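Local coordinates for protein molybdopterin converting factor, subunit 1 (Pyrococcus furiosus, PDB 1VJK) that probably acts as the small, ubiquitin-like MoaD subunit of molybdopterin synthase, a sulfur carrier in molybdenum cofactor biosynthesis, at residues A[14-24]-A[46-56]. Sequence-based numbering, arbitrary orientation.
Sequences VKYFARFRQLA and IKKRHEKFKEE
Arg19 holds CG between its backbone N and carbonyl carbon (chi1 73°) and runs extended to NE, while Glu56 bends at chi2 (-75°), and these torsions bring guanidinium and carboxylate together from opposite directions. The grip is end-on and twofold: NH1 of Arg19 donates to OE2 of Glu56 at 2.9 Å, and NH2 of Arg19 to OE1 of Glu56 at 2.8 Å. The two flat groups are not coplanar, their planes lying 54° apart, and both oxygens are met from above the carboxylate plane. CE1 of Phe20 lies over one face of the guanidinium. Methyl CD1 of Leu23 reaches OE2 of Glu56 at 3.6 Å and also lies near CG of Glu56. With an alanine at Glu56 both acceptors go, and the Arg19 guanidinium would probably lose this charge partner and be held more loosely over Phe20, while Leu23 CD1 would lose a neighbour.

Deeper in, the ring of Phe53 enters an aromatic cluster with Tyr16 and Phe20. Its CE1 meets CD1 of Phe20 at 3.6 Å and its CZ meets CE1 of Tyr16 at 3.8 Å, both ring pairs inclined obliquely, while CE2 touches CB of Leu23 at 3.7 Å. Ala24 CA sits over one face of the His50 imidazole, 4.0 Å from the ring centroid, a CH-pi contact. NE2 of His50 and OH of Tyr16 are both hydrogen-bonded to the same carboxylate oxygen, OE2 of Glu29, on strand 28-33. A water bridges Leu23 O to Lys52 N.

In this ubiquitin-like fold the contact thus joins helix 19-24, and the end of strand 10-16, to the 3-10 turn 51-53 that follows helix 39-49, with Ile46 of that helix and Val14 both packing on Ile31 of strand 28-33.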
loop_
_atom_site.group_PDB
_atom_site.type_symbol
_atom_site.label_atom_id
_atom_site.label_comp_id
_atom_site.label_asym_id
_atom_site.label_seq_id
_atom_site.Cartn_x
_atom_site.Cartn_y
_atom_site.Cartn_z
ATOM N N VAL A 14 1.412 3.846 -6.231
ATOM C CA VAL A 14 0.908 2.578 -5.729
ATOM C C VAL A 14 0.597 1.652 -6.878
ATOM O O VAL A 14 -0.124 2.052 -7.794
ATOM C CB VAL A 14 -0.347 2.761 -4.837
ATOM C CG1 VAL A 14 -0.860 1.420 -4.321
ATOM C CG2 VAL A 14 -0.046 3.724 -3.679
ATOM N N LYS A 15 1.159 0.437 -6.851
ATOM C CA LYS A 15 0.898 -0.564 -7.890
ATOM C C LYS A 15 0.129 -1.699 -7.253
ATOM O O LYS A 15 0.609 -2.333 -6.296
ATOM C CB LYS A 15 2.202 -1.075 -8.529
ATOM C CG LYS A 15 3.048 -0.012 -9.242
ATOM C CD LYS A 15 4.299 -0.638 -9.843
ATOM C CE LYS A 15 5.033 0.332 -10.757
ATOM N N TYR A 16 -1.061 -1.958 -7.768
ATOM C CA TYR A 16 -1.891 -3.067 -7.293
ATOM C C TYR A 16 -1.671 -4.286 -8.142
ATOM O O TYR A 16 -1.462 -4.184 -9.364
ATOM C CB TYR A 16 -3.371 -2.656 -7.378
ATOM C CG TYR A 16 -3.703 -1.449 -6.544
ATOM C CD1 TYR A 16 -3.899 -1.564 -5.164
ATOM C CD2 TYR A 16 -3.846 -0.205 -7.125
ATOM C CE1 TYR A 16 -4.199 -0.467 -4.375
ATOM C CE2 TYR A 16 -4.171 0.922 -6.350
ATOM C CZ TYR A 16 -4.341 0.766 -4.964
ATOM O OH TYR A 16 -4.638 1.884 -4.186
ATOM N N PHE A 17 -1.763 -5.452 -7.492
ATOM C CA PHE A 17 -1.555 -6.717 -8.168
ATOM C C PHE A 17 -2.715 -7.660 -7.998
ATOM O O PHE A 17 -3.399 -7.648 -6.978
ATOM C CB PHE A 17 -0.282 -7.392 -7.622
ATOM C CG PHE A 17 0.977 -6.666 -7.974
ATOM C CD1 PHE A 17 1.710 -7.042 -9.102
ATOM C CD2 PHE A 17 1.436 -5.608 -7.181
ATOM C CE1 PHE A 17 2.890 -6.376 -9.439
ATOM C CE2 PHE A 17 2.600 -4.922 -7.511
ATOM C CZ PHE A 17 3.336 -5.314 -8.642
ATOM N N ALA A 18 -2.903 -8.515 -9.002
ATOM C CA ALA A 18 -3.867 -9.610 -8.933
ATOM C C ALA A 18 -5.256 -9.078 -8.546
ATOM O O ALA A 18 -5.716 -8.099 -9.149
ATOM C CB ALA A 18 -3.377 -10.715 -7.999
ATOM N N ARG A 19 -5.932 -9.693 -7.568
ATOM C CA ARG A 19 -7.335 -9.290 -7.342
ATOM C C ARG A 19 -7.457 -7.876 -6.821
ATOM O O ARG A 19 -8.520 -7.268 -6.927
ATOM C CB ARG A 19 -8.082 -10.278 -6.445
ATOM C CG ARG A 19 -7.714 -10.250 -4.992
ATOM C CD ARG A 19 -8.445 -11.347 -4.255
ATOM N NE ARG A 19 -8.050 -11.418 -2.861
ATOM C CZ ARG A 19 -8.647 -10.739 -1.871
ATOM N NH1 ARG A 19 -9.693 -9.940 -2.112
ATOM N NH2 ARG A 19 -8.165 -10.880 -0.618
ATOM N N PHE A 20 -6.369 -7.325 -6.288
ATOM C CA PHE A 20 -6.413 -5.955 -5.746
ATOM C C PHE A 20 -6.519 -4.911 -6.832
ATOM O O PHE A 20 -6.930 -3.784 -6.552
ATOM C CB PHE A 20 -5.244 -5.741 -4.771
ATOM C CG PHE A 20 -5.277 -6.711 -3.652
ATOM C CD1 PHE A 20 -6.393 -6.794 -2.837
ATOM C CD2 PHE A 20 -4.237 -7.624 -3.444
ATOM C CE1 PHE A 20 -6.498 -7.739 -1.829
ATOM C CE2 PHE A 20 -4.336 -8.574 -2.419
ATOM C CZ PHE A 20 -5.468 -8.625 -1.605
ATOM N N ARG A 21 -6.209 -5.291 -8.069
ATOM C CA ARG A 21 -6.489 -4.423 -9.218
ATOM C C ARG A 21 -7.986 -4.226 -9.378
ATOM O O ARG A 21 -8.419 -3.132 -9.772
ATOM C CB ARG A 21 -5.910 -5.029 -10.503
ATOM C CG ARG A 21 -4.409 -5.041 -10.500
ATOM C CD ARG A 21 -3.792 -5.746 -11.690
ATOM N NE ARG A 21 -2.405 -5.317 -11.880
ATOM C CZ ARG A 21 -1.672 -5.575 -12.959
ATOM N NH1 ARG A 21 -2.184 -6.264 -13.977
ATOM N NH2 ARG A 21 -0.424 -5.121 -13.025
ATOM N N GLN A 22 -8.790 -5.269 -9.125
ATOM C CA GLN A 22 -10.229 -5.106 -9.176
ATOM C C GLN A 22 -10.769 -4.354 -8.014
ATOM O O GLN A 22 -11.685 -3.566 -8.191
ATOM C CB GLN A 22 -10.977 -6.434 -9.287
ATOM C CG GLN A 22 -10.995 -7.037 -10.671
ATOM C CD GLN A 22 -9.621 -7.359 -11.170
ATOM O OE1 GLN A 22 -8.940 -8.245 -10.622
ATOM N NE2 GLN A 22 -9.176 -6.637 -12.200
ATOM N N LEU A 23 -10.228 -4.584 -6.813
ATOM C CA LEU A 23 -10.709 -3.830 -5.654
ATOM C C LEU A 23 -10.412 -2.340 -5.775
ATOM O O LEU A 23 -11.227 -1.510 -5.373
ATOM C CB LEU A 23 -10.074 -4.359 -4.366
ATOM C CG LEU A 23 -10.411 -5.769 -3.902
ATOM C CD1 LEU A 23 -10.041 -5.874 -2.402
ATOM C CD2 LEU A 23 -11.866 -6.186 -4.158
ATOM N N ALA A 24 -9.225 -1.994 -6.287
ATOM C CA ALA A 24 -8.872 -0.591 -6.457
ATOM C C ALA A 24 -9.533 0.031 -7.681
ATOM O O ALA A 24 -9.666 1.260 -7.763
ATOM C CB ALA A 24 -7.335 -0.396 -6.540
ATOM N N ILE A 46 -5.424 4.114 1.352
ATOM C CA ILE A 46 -5.944 3.151 0.373
ATOM C C ILE A 46 -7.349 2.704 0.779
ATOM O O ILE A 46 -8.269 2.675 -0.066
ATOM C CB ILE A 46 -4.978 1.964 0.231
ATOM C CG1 ILE A 46 -3.720 2.443 -0.512
ATOM C CG2 ILE A 46 -5.640 0.826 -0.502
ATOM C CD1 ILE A 46 -2.569 1.486 -0.436
ATOM N N LYS A 47 -7.518 2.412 2.065
ATOM C CA LYS A 47 -8.823 2.003 2.597
ATOM C C LYS A 47 -9.878 3.113 2.478
ATOM O O LYS A 47 -11.071 2.819 2.233
ATOM C CB LYS A 47 -8.686 1.549 4.046
ATOM C CG LYS A 47 -7.860 0.326 4.201
ATOM C CD LYS A 47 -7.705 0.008 5.699
ATOM C CE LYS A 47 -6.874 -1.210 5.924
ATOM N NZ LYS A 47 -6.502 -1.238 7.384
ATOM N N LYS A 48 -9.456 4.364 2.637
ATOM C CA LYS A 48 -10.359 5.496 2.514
ATOM C C LYS A 48 -10.803 5.689 1.066
ATOM O O LYS A 48 -11.967 6.028 0.809
ATOM C CB LYS A 48 -9.672 6.763 3.029
ATOM C CG LYS A 48 -10.537 8.010 2.975
ATOM C CD LYS A 48 -9.818 9.211 3.595
ATOM C CE LYS A 48 -10.732 10.420 3.601
ATOM N NZ LYS A 48 -10.960 10.922 2.203
ATOM N N ARG A 49 -9.893 5.502 0.112
ATOM C CA ARG A 49 -10.227 5.688 -1.289
ATOM C C ARG A 49 -11.041 4.531 -1.850
ATOM O O ARG A 49 -11.833 4.697 -2.775
ATOM C CB ARG A 49 -8.951 5.809 -2.107
ATOM C CG ARG A 49 -8.229 7.070 -1.871
ATOM C CD ARG A 49 -7.078 7.222 -2.807
ATOM N NE ARG A 49 -6.387 8.501 -2.582
ATOM C CZ ARG A 49 -5.722 9.176 -3.520
ATOM N NH1 ARG A 49 -5.604 8.696 -4.755
ATOM N NH2 ARG A 49 -5.138 10.303 -3.183
ATOM N N HIS A 50 -10.769 3.342 -1.333
ATOM C CA HIS A 50 -11.316 2.113 -1.894
ATOM C C HIS A 50 -11.845 1.261 -0.770
ATOM O O HIS A 50 -11.109 0.413 -0.206
ATOM C CB HIS A 50 -10.228 1.342 -2.658
ATOM C CG HIS A 50 -9.485 2.179 -3.644
ATOM N ND1 HIS A 50 -10.097 2.818 -4.712
ATOM C CD2 HIS A 50 -8.178 2.510 -3.706
ATOM C CE1 HIS A 50 -9.179 3.487 -5.395
ATOM N NE2 HIS A 50 -8.009 3.304 -4.814
ATOM N N GLU A 51 -13.125 1.455 -0.456
ATOM C CA GLU A 51 -13.707 0.868 0.753
ATOM C C GLU A 51 -13.636 -0.651 0.806
ATOM O O GLU A 51 -13.665 -1.216 1.896
ATOM C CB GLU A 51 -15.142 1.340 0.955
ATOM C CG GLU A 51 -16.115 0.916 -0.125
ATOM C CD GLU A 51 -17.482 1.537 0.055
ATOM O OE1 GLU A 51 -17.703 2.177 1.101
ATOM O OE2 GLU A 51 -18.329 1.376 -0.855
ATOM N N LYS A 52 -13.521 -1.308 -0.346
ATOM C CA LYS A 52 -13.424 -2.786 -0.343
ATOM C C LYS A 52 -12.147 -3.270 0.344
ATOM O O LYS A 52 -12.072 -4.434 0.765
ATOM C CB LYS A 52 -13.545 -3.362 -1.750
ATOM C CG LYS A 52 -14.913 -3.127 -2.369
ATOM C CD LYS A 52 -15.079 -3.886 -3.672
ATOM C CE LYS A 52 -14.904 -2.970 -4.892
ATOM N NZ LYS A 52 -15.613 -3.495 -6.123
ATOM N N PHE A 53 -11.144 -2.392 0.502
ATOM C CA PHE A 53 -9.932 -2.767 1.228
ATOM C C PHE A 53 -10.085 -2.733 2.748
ATOM O O PHE A 53 -9.210 -3.226 3.473
ATOM C CB PHE A 53 -8.749 -1.850 0.859
ATOM C CG PHE A 53 -8.107 -2.162 -0.458
ATOM C CD1 PHE A 53 -7.056 -3.073 -0.526
ATOM C CD2 PHE A 53 -8.513 -1.535 -1.606
ATOM C CE1 PHE A 53 -6.444 -3.355 -1.752
ATOM C CE2 PHE A 53 -7.911 -1.800 -2.826
ATOM C CZ PHE A 53 -6.864 -2.718 -2.896
ATOM N N LYS A 54 -11.165 -2.140 3.249
ATOM C CA LYS A 54 -11.333 -2.040 4.706
ATOM C C LYS A 54 -11.376 -3.425 5.350
ATOM O O LYS A 54 -10.882 -3.598 6.473
ATOM C CB LYS A 54 -12.598 -1.246 5.059
ATOM C CG LYS A 54 -12.481 0.235 4.745
ATOM C CD LYS A 54 -13.681 1.023 5.243
ATOM C CE LYS A 54 -13.247 2.449 5.608
ATOM N N GLU A 55 -11.934 -4.390 4.617
ATOM C CA GLU A 55 -12.184 -5.759 5.087
ATOM C C GLU A 55 -10.970 -6.680 4.837
ATOM O O GLU A 55 -10.970 -7.860 5.247
ATOM C CB GLU A 55 -13.430 -6.319 4.373
ATOM C CG GLU A 55 -14.772 -5.611 4.659
ATOM C CD GLU A 55 -14.814 -4.100 4.344
ATOM O OE1 GLU A 55 -14.398 -3.655 3.212
ATOM O OE2 GLU A 55 -15.289 -3.344 5.241
ATOM N N GLU A 56 -9.943 -6.150 4.179
ATOM C CA GLU A 56 -8.748 -6.916 3.848
ATOM C C GLU A 56 -7.689 -6.697 4.915
ATOM O O GLU A 56 -7.390 -5.564 5.296
ATOM C CB GLU A 56 -8.199 -6.499 2.476
ATOM C CG GLU A 56 -9.214 -6.629 1.351
ATOM C CD GLU A 56 -9.441 -8.068 0.922
ATOM O OE1 GLU A 56 -8.657 -8.937 1.328
ATOM O OE2 GLU A 56 -10.435 -8.335 0.195
HETATM O O HOH W 1 -13.267 -0.230 -3.132
#